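Local coordinates for protein Exo beta-1,2-glucooligosaccharide sophorohydrolase (non-reducing end) (Parabacteroides distasonis ATCC 8503, PDB 5Z06) that hydrolyses linear beta-1,2-glucan and beta-1,2-glucooligosaccharides from the non-reducing end, releasing the disaccharide sophorose, at residues 202-207 with 243-248. Sequence-based numbering, arbitrary orientation.
Sequences ERHIDI and RYTDFL
H204 to I207 pair antiparallel with Y244 to F247, joining the central strand 204-210 of a three-stranded sheet to its edge strand 243-247. I205 with D246 and I207 with Y244 are the hydrogen-bonded pairs, each exchanging two nearly straight N-H...O=C bonds; in the second, I207 N lies 2.8 Å from Y244 O. H204 and F247 form a non-hydrogen-bonded pair; past it L248 N gives R203 O a weak bond, and R203 also pairs through its backbone with G249.

The face carrying H204, D206, T245 and F247 has a polar network round D206, with partners from helices 284-297 (R297) and 624-636 (Y635). T245 OG1 donates to D206 OD1 (2.6 Å), arriving nearly along the C-O axis; the threonine hydroxyl sits anti to its carbonyl carbon (chi1 -71°), and this carries it across to the aspartate. H204 NE2 grips the other oxygen, D206 OD2 (2.8 Å), in the plane of the imidazole but from above that of the carboxylate, while Y635 bonds to H204 ND1. R297 adds a salt bridge to OD2, which probably offsets the buried charge. A water accepting from R243 NH1 lies 2.8 Å from D206 OD1 and probably donates to it; R243 NE is salt-bridged to E301. Replacing D206 by alanine removes both oxygens, and would probably leave the T245 hydroxyl and H204 NE2 without this acceptor and R297 without this counter-charge.

This sheet packs on the one ordered 232-237, 219-225, 254-262, 275-278, a three-plus-four arrangement consistent with a fibronectin type III-like sandwich. On the face turned to that sheet I205 and I207, branched residues suited to strands, touch Y257, and Y244 packs on strand 232-237. I207 CG1 meets Y244 CB (3.8 Å). Y244 OH donates to D246 OD1 (2.7 Å), and R224 and Y257 hold D246 OD2. At the R203 end, F247 lays one ring face over R203 O, its CZ touching R203 CB at 3.4 Å.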
loop_
_atom_site.group_PDB
_atom_site.type_symbol
_atom_site.label_atom_id
_atom_site.label_comp_id
_atom_site.label_asym_id
_atom_site.label_seq_id
_atom_site.Cartn_x
_atom_site.Cartn_y
_atom_site.Cartn_z
ATOM N N GLU A 202 11.307 -3.162 19.512
ATOM C CA GLU A 202 11.936 -4.413 19.894
ATOM C C GLU A 202 12.935 -4.924 18.874
ATOM O O GLU A 202 14.032 -5.407 19.220
ATOM C CB GLU A 202 10.874 -5.456 20.148
ATOM C CG GLU A 202 11.461 -6.762 20.669
ATOM C CD GLU A 202 10.422 -7.800 20.867
ATOM O OE1 GLU A 202 10.449 -8.776 20.109
ATOM O OE2 GLU A 202 9.583 -7.647 21.762
ATOM N N ARG A 203 12.543 -4.855 17.617
ATOM C CA ARG A 203 13.339 -5.402 16.528
ATOM C C ARG A 203 13.805 -4.341 15.569
ATOM O O ARG A 203 14.516 -4.645 14.596
ATOM C CB ARG A 203 12.512 -6.431 15.776
ATOM C CG ARG A 203 11.884 -7.479 16.666
ATOM C CD ARG A 203 12.940 -8.274 17.377
ATOM N NE ARG A 203 12.326 -9.310 18.190
ATOM C CZ ARG A 203 12.854 -10.500 18.430
ATOM N NH1 ARG A 203 14.031 -10.831 17.923
ATOM N NH2 ARG A 203 12.205 -11.363 19.193
ATOM N N HIS A 204 13.445 -3.090 15.832
ATOM C CA HIS A 204 13.791 -2.060 14.895
ATOM C C HIS A 204 13.926 -0.729 15.545
ATOM O O HIS A 204 13.436 -0.530 16.647
ATOM C CB HIS A 204 12.777 -1.989 13.765
ATOM C CG HIS A 204 11.582 -1.184 14.100
ATOM N ND1 HIS A 204 10.573 -1.664 14.899
ATOM C CD2 HIS A 204 11.238 0.080 13.756
ATOM C CE1 HIS A 204 9.656 -0.724 15.033
ATOM N NE2 HIS A 204 10.036 0.341 14.353
ATOM N N ILE A 205 14.614 0.155 14.825
ATOM C CA ILE A 205 14.748 1.535 15.181
ATOM C C ILE A 205 14.235 2.351 14.020
ATOM O O ILE A 205 14.607 2.133 12.874
ATOM C CB ILE A 205 16.198 1.922 15.497
ATOM C CG1 ILE A 205 16.701 1.035 16.632
ATOM C CG2 ILE A 205 16.269 3.413 15.846
ATOM C CD1 ILE A 205 18.166 1.186 16.957
ATOM N N ASP A 206 13.365 3.286 14.342
ATOM C CA ASP A 206 12.852 4.227 13.376
ATOM C C ASP A 206 13.614 5.503 13.518
ATOM O O ASP A 206 13.699 6.046 14.620
ATOM C CB ASP A 206 11.376 4.501 13.652
ATOM C CG ASP A 206 10.493 3.394 13.169
ATOM O OD1 ASP A 206 10.795 2.871 12.077
ATOM O OD2 ASP A 206 9.498 3.070 13.862
ATOM N N ILE A 207 14.147 5.993 12.408
ATOM C CA ILE A 207 14.682 7.336 12.383
ATOM C C ILE A 207 13.821 8.181 11.474
ATOM O O ILE A 207 13.161 7.672 10.575
ATOM C CB ILE A 207 16.190 7.393 12.025
ATOM C CG1 ILE A 207 16.450 7.022 10.569
ATOM C CG2 ILE A 207 16.979 6.513 12.999
ATOM C CD1 ILE A 207 17.923 7.056 10.160
ATOM N N ARG A 243 12.015 9.186 6.443
ATOM C CA ARG A 243 11.885 8.239 7.491
ATOM C C ARG A 243 12.595 6.991 7.091
ATOM O O ARG A 243 12.541 6.618 5.931
ATOM C CB ARG A 243 10.416 7.912 7.638
ATOM C CG ARG A 243 10.058 7.824 9.057
ATOM C CD ARG A 243 8.633 7.352 9.248
ATOM N NE ARG A 243 8.078 8.219 10.248
ATOM C CZ ARG A 243 8.458 8.261 11.519
ATOM N NH1 ARG A 243 9.352 7.418 12.017
ATOM N NH2 ARG A 243 7.882 9.135 12.310
ATOM N N TYR A 244 13.234 6.329 8.041
ATOM C CA TYR A 244 13.850 5.059 7.749
ATOM C C TYR A 244 13.641 4.105 8.906
ATOM O O TYR A 244 13.812 4.481 10.070
ATOM C CB TYR A 244 15.332 5.232 7.433
ATOM C CG TYR A 244 16.030 3.912 7.364
ATOM C CD1 TYR A 244 15.693 2.990 6.378
ATOM C CD2 TYR A 244 16.989 3.560 8.308
ATOM C CE1 TYR A 244 16.301 1.752 6.316
ATOM C CE2 TYR A 244 17.621 2.335 8.245
ATOM C CZ TYR A 244 17.274 1.439 7.259
ATOM O OH TYR A 244 17.905 0.237 7.229
ATOM N N THR A 245 13.246 2.885 8.553
ATOM C CA THR A 245 12.998 1.833 9.487
ATOM C C THR A 245 14.126 0.822 9.384
ATOM O O THR A 245 14.253 0.106 8.392
ATOM C CB THR A 245 11.627 1.206 9.218
ATOM O OG1 THR A 245 10.614 2.141 9.614
ATOM C CG2 THR A 245 11.456 -0.081 9.999
ATOM N N ASP A 246 14.945 0.772 10.428
ATOM C CA ASP A 246 16.062 -0.114 10.443
ATOM C C ASP A 246 15.676 -1.323 11.234
ATOM O O ASP A 246 15.647 -1.283 12.467
ATOM C CB ASP A 246 17.284 0.522 11.078
ATOM C CG ASP A 246 18.546 -0.257 10.780
ATOM O OD1 ASP A 246 18.693 -0.749 9.635
ATOM O OD2 ASP A 246 19.388 -0.387 11.691
ATOM N N PHE A 247 15.400 -2.406 10.526
ATOM C CA PHE A 247 15.044 -3.626 11.179
ATOM C C PHE A 247 16.314 -4.369 11.585
ATOM O O PHE A 247 16.929 -5.016 10.766
ATOM C CB PHE A 247 14.162 -4.499 10.293
ATOM C CG PHE A 247 13.498 -5.588 11.058
ATOM C CD1 PHE A 247 14.130 -6.809 11.241
ATOM C CD2 PHE A 247 12.281 -5.365 11.660
ATOM C CE1 PHE A 247 13.515 -7.814 11.964
ATOM C CE2 PHE A 247 11.678 -6.347 12.407
ATOM C CZ PHE A 247 12.286 -7.584 12.554
ATOM N N LEU A 248 16.680 -4.275 12.852
ATOM C CA LEU A 248 17.855 -4.974 13.389
ATOM C C LEU A 248 17.579 -6.435 13.639
ATOM O O LEU A 248 18.481 -7.247 13.567
ATOM C CB LEU A 248 18.321 -4.336 14.708
ATOM C CG LEU A 248 18.724 -2.875 14.533
ATOM C CD1 LEU A 248 18.777 -2.170 15.877
ATOM C CD2 LEU A 248 20.053 -2.785 13.807
HETATM O O HOH W 1 10.912 5.252 10.632
#